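Local coordinates for tubulin-specific chaperone, putative (Trypanosoma brucei, PDB 4B6M), which probably binds alpha-tubulin and microtubule plus ends as tubulin-binding cofactor B, of which this chain is the CAP-Gly domain, at residues V26-V29 with G35-V38; A30-G35 with G51-T56; R57-Q62 with G66-P71. One frame throughout, in Å; residues are numbered along the deposited sequence. Where two conformers were deposited one is given.

All three contacts lie inside the CAP-Gly domain, a small SH3-like barrel, with centres about 9 to 10 Å apart. Contact 1 comes first along the chain, where strand 19-26 hands over to strand 36-42. Contact 2 takes the loop between those strands and lays it against the hairpin 52-53/56-57; it shares Gly-35 with contact 1, and Leu-32 CD1 packs 3.9 Å from Trp-37 CD2. Contact 3 follows, setting the chain after that hairpin against edge strand 66-69, the sheet neighbour of 36-42. Arg-70 links contact 3 to contacts 1 and 2 by bonding to Tyr-36 and Pro-34. They probably lie on or near the side of the domain that in relatives receives acidic C-terminal tails.

Contact 1 of 3, residues V26-V29 with G35-V38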
loop_
_atom_site.group_PDB
_atom_site.type_symbol
_atom_site.label_atom_id
_atom_site.label_comp_id
_atom_site.label_asym_id
_atom_site.label_seq_id
_atom_site.Cartn_x
_atom_site.Cartn_y
_atom_site.Cartn_z
ATOM N N VAL A 26 -5.866 3.428 4.969
ATOM C CA VAL A 26 -5.163 4.565 5.566
ATOM C C VAL A 26 -5.568 4.682 7.034
ATOM O O VAL A 26 -6.759 4.784 7.355
ATOM C CB VAL A 26 -5.496 5.902 4.847
ATOM C CG1 VAL A 26 -4.691 7.046 5.451
ATOM C CG2 VAL A 26 -5.281 5.795 3.347
ATOM N N GLY A 27 -4.600 4.658 7.929
ATOM C CA GLY A 27 -4.911 4.729 9.352
ATOM C C GLY A 27 -3.781 4.322 10.250
ATOM O O GLY A 27 -2.670 4.046 9.792
ATOM N N ARG A 28 -4.071 4.280 11.547
ATOM C CA ARG A 28 -3.093 3.901 12.549
ATOM C C ARG A 28 -3.096 2.388 12.664
ATOM O O ARG A 28 -4.135 1.761 12.446
ATOM C CB ARG A 28 -3.479 4.497 13.900
ATOM C CG ARG A 28 -3.690 5.993 13.876
ATOM C CD ARG A 28 -4.248 6.520 15.201
ATOM N NE ARG A 28 -3.854 7.914 15.405
ATOM C CZ ARG A 28 -2.653 8.294 15.840
ATOM N NH1 ARG A 28 -1.734 7.383 16.139
ATOM N NH2 ARG A 28 -2.371 9.583 15.990
ATOM N N VAL A 29 -1.936 1.821 12.984
ATOM C CA VAL A 29 -1.776 0.375 13.196
ATOM C C VAL A 29 -0.789 0.147 14.350
ATOM O O VAL A 29 0.442 0.195 14.161
ATOM C CB VAL A 29 -1.233 -0.351 11.948
ATOM C CG1 VAL A 29 -1.229 -1.862 12.161
ATOM C CG2 VAL A 29 -2.032 0.023 10.694
ATOM N N GLY A 35 1.920 6.326 14.679
ATOM C CA GLY A 35 1.663 7.181 13.514
ATOM C C GLY A 35 0.777 6.556 12.441
ATOM O O GLY A 35 0.303 5.426 12.599
ATOM N N TYR A 36 0.541 7.295 11.357
ATOM C CA TYR A 36 -0.316 6.844 10.242
ATOM C C TYR A 36 0.405 5.958 9.235
ATOM O O TYR A 36 1.586 6.151 8.956
ATOM C CB TYR A 36 -0.930 8.017 9.487
ATOM C CG TYR A 36 -2.159 8.565 10.156
ATOM C CD1 TYR A 36 -2.056 9.444 11.229
ATOM C CD2 TYR A 36 -3.425 8.175 9.732
ATOM C CE1 TYR A 36 -3.192 9.937 11.857
ATOM C CE2 TYR A 36 -4.567 8.658 10.354
ATOM C CZ TYR A 36 -4.444 9.534 11.410
ATOM O OH TYR A 36 -5.590 10.012 12.010
ATOM N N TRP A 37 -0.337 4.977 8.734
ATOM C CA TRP A 37 0.150 4.025 7.722
ATOM C C TRP A 37 -0.760 3.973 6.532
ATOM O O TRP A 37 -1.977 4.197 6.619
ATOM C CB TRP A 37 0.220 2.619 8.317
ATOM C CG TRP A 37 1.308 2.497 9.346
ATOM C CD1 TRP A 37 1.197 2.667 10.724
ATOM C CD2 TRP A 37 2.727 2.231 9.105
ATOM N NE1 TRP A 37 2.427 2.529 11.330
ATOM C CE2 TRP A 37 3.384 2.268 10.415
ATOM C CE3 TRP A 37 3.495 1.980 7.968
ATOM C CZ2 TRP A 37 4.746 2.041 10.552
ATOM C CZ3 TRP A 37 4.872 1.772 8.120
ATOM C CH2 TRP A 37 5.471 1.781 9.391
ATOM N N VAL A 38 -0.177 3.621 5.389
ATOM C CA VAL A 38 -0.941 3.437 4.166
ATOM C C VAL A 38 -0.800 1.984 3.712
ATOM O O VAL A 38 0.318 1.476 3.512
ATOM C CB VAL A 38 -0.438 4.401 3.059
ATOM C CG1 VAL A 38 -1.305 4.274 1.810
ATOM C CG2 VAL A 38 -0.452 5.856 3.559
HETATM O O HOH W 1 0.228 3.223 14.117
#
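With CG set anti to its carbonyl carbon (chi1 -69°), Trp-37 swings its indole toward Val-29, and CD1 stops 4.1 Å from Val-29 CB, the two side chains crossing at about a right angle. Tyr-36 has a similar first torsion (-82°) but leaves its strand on another side, where the aliphatic CG of Arg-28 lies over one face of the phenol ring. Arg-28 then runs extended from CG to NE, and NE ends 4.1 Å from Tyr-36 CE1 with the guanidinium plane inclined to the ring. Between these side chains the backbones form the last rungs of the antiparallel ladder joining strands 19-26 and 36-42 of the SH3-like CAP-Gly barrel. Gly-27 and Trp-37 are a hydrogen-bonded pair: Gly-27 N gives to Trp-37 O at 3.0 Å, and Trp-37 N gives to Gly-27 O at 2.7 Å. The chain turns a corner at Gly-27, where a CB would jam against the carbonyl O of Val-26, so the backbone calls for glycine. Past the corner a water links the two segments, accepting from Val-29 N at 2.8 Å and donating to Gly-35 O at 2.7 Å. It sits in the indole plane, at the ring's edge, while Trp-37 NE1 itself is bonded to Lys-33 O.

Contact 2 of 3, residues A30-G35 with G51-T56; sequences ASLKPG and GTVKGT
Val-53 turns its methyls to Ser-31 and Leu-32; CG1 touches both, CG2 only the leucine of this pair. CG1, anti to the backbone N (chi1 -179°), meets the serine hydroxyl, with Ser-31 OG only 3.3 Å from Val-53 CG1; the other methyl, CG2, lies 3.9 Å from Leu-32 CG. Leu-32 approaches at a slant, and its CD2 comes round to within 3.8 Å of Val-53 CG1, so the isobutyl group straddles the valine fork. Ser-31 OG is tucked between its own backbone N and carbonyl carbon (45°), a placement that brings it 2.9 Å from a water, which in turn donates to Val-53 O at 2.8 Å. Lys-54 works from the next position along. Its chain is straight as far as CD, then bends at chi3 and chi4 and folds back, putting CE alongside Ser-31 CB and delivering NZ to Ser-31 O at 2.8 Å, in the carbonyl plane. One loop residue is thus gripped by a charged amine on its carbonyl and by a water on its hydroxyl. Lys-54 and Gly-55 are the corner residues of a type I' turn from Val-53 to Thr-56, the tight two-residue beta hairpin that here directly follows the glycine-rich GKxDG-type signature of CAP-Gly domains.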
loop_
_atom_site.group_PDB
_atom_site.type_symbol
_atom_site.label_atom_id
_atom_site.label_comp_id
_atom_site.label_asym_id
_atom_site.label_seq_id
_atom_site.Cartn_x
_atom_site.Cartn_y
_atom_site.Cartn_z
ATOM N N ALA A 30 -1.332 -0.134 15.531
ATOM C CA ALA A 30 -0.516 -0.209 16.758
ATOM C C ALA A 30 0.558 -1.301 16.760
ATOM O O ALA A 30 1.647 -1.126 17.317
ATOM C CB ALA A 30 -1.407 -0.345 17.972
ATOM N N SER A 31 0.251 -2.428 16.131
ATOM C CA SER A 31 1.190 -3.525 16.044
ATOM C C SER A 31 2.334 -3.317 15.043
ATOM O O SER A 31 3.195 -4.194 14.883
ATOM C CB SER A 31 0.434 -4.815 15.734
ATOM O OG SER A 31 -0.512 -4.579 14.708
ATOM N N LEU A 32 2.343 -2.169 14.366
ATOM C CA LEU A 32 3.501 -1.806 13.561
ATOM C C LEU A 32 4.381 -0.840 14.371
ATOM O O LEU A 32 5.084 -1.264 15.304
ATOM C CB LEU A 32 3.085 -1.258 12.182
ATOM C CG LEU A 32 2.605 -2.297 11.157
ATOM C CD1 LEU A 32 2.168 -1.587 9.881
ATOM C CD2 LEU A 32 3.667 -3.358 10.874
ATOM N N LYS A 33 4.366 0.438 14.002
ATOM C CA LYS A 33 4.980 1.508 14.781
ATOM C C LYS A 33 3.946 2.616 14.903
ATOM O O LYS A 33 2.967 2.621 14.147
ATOM C CB LYS A 33 6.222 2.041 14.057
ATOM C CG LYS A 33 7.298 0.981 13.807
ATOM C CD LYS A 33 8.616 1.599 13.347
ATOM C CE LYS A 33 8.516 2.208 11.959
ATOM N NZ LYS A 33 9.782 2.932 11.643
ATOM N N PRO A 34 4.164 3.587 15.820
ATOM C CA PRO A 34 3.162 4.674 15.989
ATOM C C PRO A 34 2.998 5.550 14.741
ATOM O O PRO A 34 3.842 5.520 13.847
ATOM C CB PRO A 34 3.740 5.501 17.150
ATOM C CG PRO A 34 4.644 4.551 17.870
ATOM C CD PRO A 34 5.271 3.733 16.783
ATOM N N GLY A 35 1.920 6.326 14.679
ATOM C CA GLY A 35 1.663 7.181 13.514
ATOM C C GLY A 35 0.777 6.556 12.441
ATOM O O GLY A 35 0.303 5.426 12.599
ATOM N N GLY A 51 -0.853 -7.749 3.388
ATOM C CA GLY A 51 -1.978 -7.019 4.017
ATOM C C GLY A 51 -2.262 -7.364 5.465
ATOM O O GLY A 51 -3.228 -6.849 6.073
ATOM N N THR A 52 -1.414 -8.191 6.049
ATOM C CA THR A 52 -1.542 -8.561 7.463
ATOM C C THR A 52 -0.398 -7.990 8.305
ATOM O O THR A 52 0.656 -7.611 7.760
ATOM C CB THR A 52 -1.570 -10.087 7.646
ATOM O OG1 THR A 52 -0.279 -10.629 7.347
ATOM C CG2 THR A 52 -2.605 -10.738 6.755
ATOM N N VAL A 53 -0.610 -7.937 9.624
ATOM C CA VAL A 53 0.409 -7.568 10.613
ATOM C C VAL A 53 0.471 -8.631 11.709
ATOM O O VAL A 53 -0.518 -8.843 12.426
ATOM C CB VAL A 53 0.146 -6.194 11.280
ATOM C CG1 VAL A 53 1.275 -5.900 12.259
ATOM C CG2 VAL A 53 0.056 -5.100 10.220
ATOM N N LYS A 54 1.617 -9.299 11.821
ATOM C CA LYS A 54 1.778 -10.480 12.695
ATOM C C LYS A 54 0.591 -11.459 12.607
ATOM O O LYS A 54 0.137 -12.015 13.629
ATOM C CB LYS A 54 2.054 -10.050 14.131
ATOM C CG LYS A 54 3.501 -9.663 14.372
ATOM C CD LYS A 54 3.689 -9.094 15.767
ATOM C CE LYS A 54 3.280 -7.631 15.819
ATOM N NZ LYS A 54 4.224 -6.764 15.050
ATOM N N GLY A 55 0.121 -11.673 11.381
ATOM C CA GLY A 55 -1.001 -12.559 11.093
ATOM C C GLY A 55 -2.371 -11.921 11.026
ATOM O O GLY A 55 -3.272 -12.452 10.390
ATOM N N THR A 56 -2.548 -10.788 11.689
ATOM C CA THR A 56 -3.860 -10.144 11.729
ATOM C C THR A 56 -4.124 -9.327 10.466
ATOM O O THR A 56 -3.337 -8.446 10.112
ATOM C CB THR A 56 -4.032 -9.292 13.011
ATOM O OG1 THR A 56 -3.857 -10.138 14.170
ATOM C CG2 THR A 56 -5.384 -8.639 13.036
HETATM O O HOH W 2 -1.194 -7.351 14.664
#

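Contact 3 of 3, residues R57-Q62 with G66-P71; sequences RVFQCQ and GGFLRP. With FMT (formic acid), chain F.
In the SH3-like CAP-Gly barrel, Val-58 and Phe-59, on the irregular chain leaving the hairpin, pack on Phe-68 of edge strand 66-69, probably beside the groove that in relatives takes acidic C-terminal tails such as that of tubulin. Phe-59 and Phe-68 form an offset edge-to-face pair, with centroids 5.4 Å apart and planes at 67°. The edge belongs to Phe-59: its CE1 stands over one face of the Phe-68 ring, 3.7 Å from Phe-68 CZ. Phe-59 reaches this place with CG wedged between its own N and carbonyl carbon (chi1 65°), which carries the ring edge-on to Phe-68. Val-58 meets Phe-68 at the ring's edge, near its plane, where Val-58 CB is 3.7 Å from Phe-68 CZ. Gly-67 O lies at the edge of the Phe-59 ring, near its plane and 3.8 Å from Phe-59 CZ. Farther along, Cys-61 lays SG against the backbone of Gly-66, 3.5 Å from Gly-66 N; with no side chain on that glycine, the sulfur can approach the strand itself. Arg-57 NH1 donates to Phe-59 O at 2.8 Å, the oxygen lying close to the guanidinium plane, and also bonds to Asp-50 O, so a single nitrogen ties two stretches of loop together. Val-53 and Leu-32 add further apolar cover to Phe-68. At the far end of the strand Arg-70 makes a cation-pi contact with Trp-37, while Arg-70 N bonds to Gln-73 OE1 and, weakly, to O1 of a formic acid molecule, probably from the crystallisation liquor, at 3.4 Å.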
loop_
_atom_site.group_PDB
_atom_site.type_symbol
_atom_site.label_atom_id
_atom_site.label_comp_id
_atom_site.label_asym_id
_atom_site.label_seq_id
_atom_site.Cartn_x
_atom_site.Cartn_y
_atom_site.Cartn_z
ATOM N N ARG A 57 -5.212 -9.639 9.771
ATOM C CA ARG A 57 -5.504 -8.978 8.497
ATOM C C ARG A 57 -5.930 -7.541 8.750
ATOM O O ARG A 57 -6.690 -7.259 9.688
ATOM C CB ARG A 57 -6.546 -9.731 7.664
ATOM C CG ARG A 57 -6.750 -9.105 6.291
ATOM C CD ARG A 57 -7.138 -10.102 5.228
ATOM N NE ARG A 57 -6.145 -11.169 5.017
ATOM C CZ ARG A 57 -5.041 -11.036 4.285
ATOM N NH1 ARG A 57 -4.762 -9.879 3.678
ATOM N NH2 ARG A 57 -4.216 -12.067 4.146
ATOM N N VAL A 58 -5.405 -6.638 7.930
ATOM C CA VAL A 58 -5.844 -5.248 7.947
ATOM C C VAL A 58 -6.654 -4.958 6.696
ATOM O O VAL A 58 -7.744 -4.371 6.779
ATOM C CB VAL A 58 -4.669 -4.250 8.107
ATOM C CG1 VAL A 58 -5.198 -2.810 8.071
ATOM C CG2 VAL A 58 -3.949 -4.486 9.421
ATOM N N PHE A 59 -6.134 -5.356 5.541
ATOM C CA PHE A 59 -6.851 -5.257 4.277
ATOM C C PHE A 59 -6.701 -6.523 3.458
ATOM O O PHE A 59 -5.683 -7.242 3.557
ATOM C CB PHE A 59 -6.442 -3.990 3.480
ATOM C CG PHE A 59 -5.007 -3.977 3.007
ATOM C CD1 PHE A 59 -4.016 -3.476 3.832
ATOM C CD2 PHE A 59 -4.675 -4.410 1.715
ATOM C CE1 PHE A 59 -2.685 -3.442 3.411
ATOM C CE2 PHE A 59 -3.339 -4.374 1.275
ATOM C CZ PHE A 59 -2.359 -3.882 2.130
ATOM N N GLN A 60 -7.726 -6.819 2.657
ATOM C CA GLN A 60 -7.726 -7.972 1.773
ATOM C C GLN A 60 -6.609 -7.810 0.756
ATOM O O GLN A 60 -6.503 -6.756 0.134
ATOM C CB GLN A 60 -9.074 -8.072 1.062
ATOM C CG GLN A 60 -9.289 -9.354 0.278
ATOM C CD GLN A 60 -10.692 -9.438 -0.282
ATOM O OE1 GLN A 60 -11.153 -8.523 -0.966
ATOM N NE2 GLN A 60 -11.383 -10.534 0.013
ATOM N N CYS A 61 -5.797 -8.848 0.601
ATOM C CA CYS A 61 -4.660 -8.823 -0.300
ATOM C C CYS A 61 -4.000 -10.183 -0.377
ATOM O O CYS A 61 -4.042 -10.963 0.579
ATOM C CB CYS A 61 -3.636 -7.791 0.188
ATOM S SG CYS A 61 -2.284 -7.428 -0.953
ATOM N N GLN A 62 -3.387 -10.463 -1.508
ATOM C CA GLN A 62 -2.720 -11.721 -1.697
ATOM C C GLN A 62 -1.218 -11.626 -1.407
ATOM O O GLN A 62 -0.631 -10.547 -1.475
ATOM C CB GLN A 62 -3.074 -12.246 -3.075
ATOM C CG GLN A 62 -4.590 -12.420 -3.177
ATOM C CD GLN A 62 -5.063 -12.671 -4.580
ATOM O OE1 GLN A 62 -4.277 -12.605 -5.519
ATOM N NE2 GLN A 62 -6.349 -12.987 -4.735
ATOM N N GLY A 66 1.158 -6.883 -0.906
ATOM C CA GLY A 66 0.740 -5.942 0.120
ATOM C C GLY A 66 1.892 -5.205 0.750
ATOM O O GLY A 66 2.952 -5.778 1.048
ATOM N N GLY A 67 1.707 -3.911 0.951
ATOM C CA GLY A 67 2.670 -3.168 1.762
ATOM C C GLY A 67 1.985 -2.239 2.721
ATOM O O GLY A 67 0.861 -1.813 2.472
ATOM N N PHE A 68 2.647 -1.945 3.839
ATOM C CA PHE A 68 2.235 -0.851 4.708
ATOM C C PHE A 68 3.351 0.141 4.649
ATOM O O PHE A 68 4.501 -0.197 4.969
ATOM C CB PHE A 68 2.058 -1.294 6.161
ATOM C CG PHE A 68 0.897 -2.202 6.374
ATOM C CD1 PHE A 68 -0.386 -1.701 6.614
ATOM C CD2 PHE A 68 1.084 -3.580 6.319
ATOM C CE1 PHE A 68 -1.444 -2.555 6.776
ATOM C CE2 PHE A 68 0.015 -4.457 6.488
ATOM C CZ PHE A 68 -1.254 -3.937 6.735
ATOM N N LEU A 69 3.023 1.338 4.204
ATOM C CA LEU A 69 4.046 2.343 4.005
ATOM C C LEU A 69 3.686 3.585 4.764
ATOM O O LEU A 69 2.530 3.822 5.042
ATOM C CB LEU A 69 4.099 2.757 2.516
ATOM C CG LEU A 69 4.549 1.797 1.403
ATOM C CD1 LEU A 69 3.720 0.523 1.280
ATOM C CD2 LEU A 69 4.500 2.508 0.065
ATOM N N ARG A 70 4.680 4.398 5.091
ATOM C CA ARG A 70 4.392 5.749 5.582
ATOM C C ARG A 70 3.878 6.607 4.449
ATOM O O ARG A 70 4.243 6.400 3.295
ATOM C CB ARG A 70 5.644 6.382 6.182
ATOM C CG ARG A 70 6.093 5.683 7.437
ATOM C CD ARG A 70 5.069 5.779 8.543
ATOM N NE ARG A 70 5.750 5.564 9.797
ATOM C CZ ARG A 70 5.157 5.498 10.969
ATOM N NH1 ARG A 70 3.842 5.603 11.058
ATOM N NH2 ARG A 70 5.911 5.306 12.053
ATOM N N PRO A 71 3.031 7.595 4.760
ATOM C CA PRO A 71 2.502 8.482 3.736
ATOM C C PRO A 71 3.574 9.153 2.884
ATOM O O PRO A 71 3.330 9.359 1.671
ATOM C CB PRO A 71 1.680 9.519 4.548
ATOM C CG PRO A 71 1.240 8.738 5.755
ATOM C CD PRO A 71 2.369 7.774 6.067
HETATM C C FMT F . 8.167 1.470 4.775
HETATM O O1 FMT F . 7.471 2.396 5.235
HETATM O O2 FMT F . 8.919 1.564 3.769
#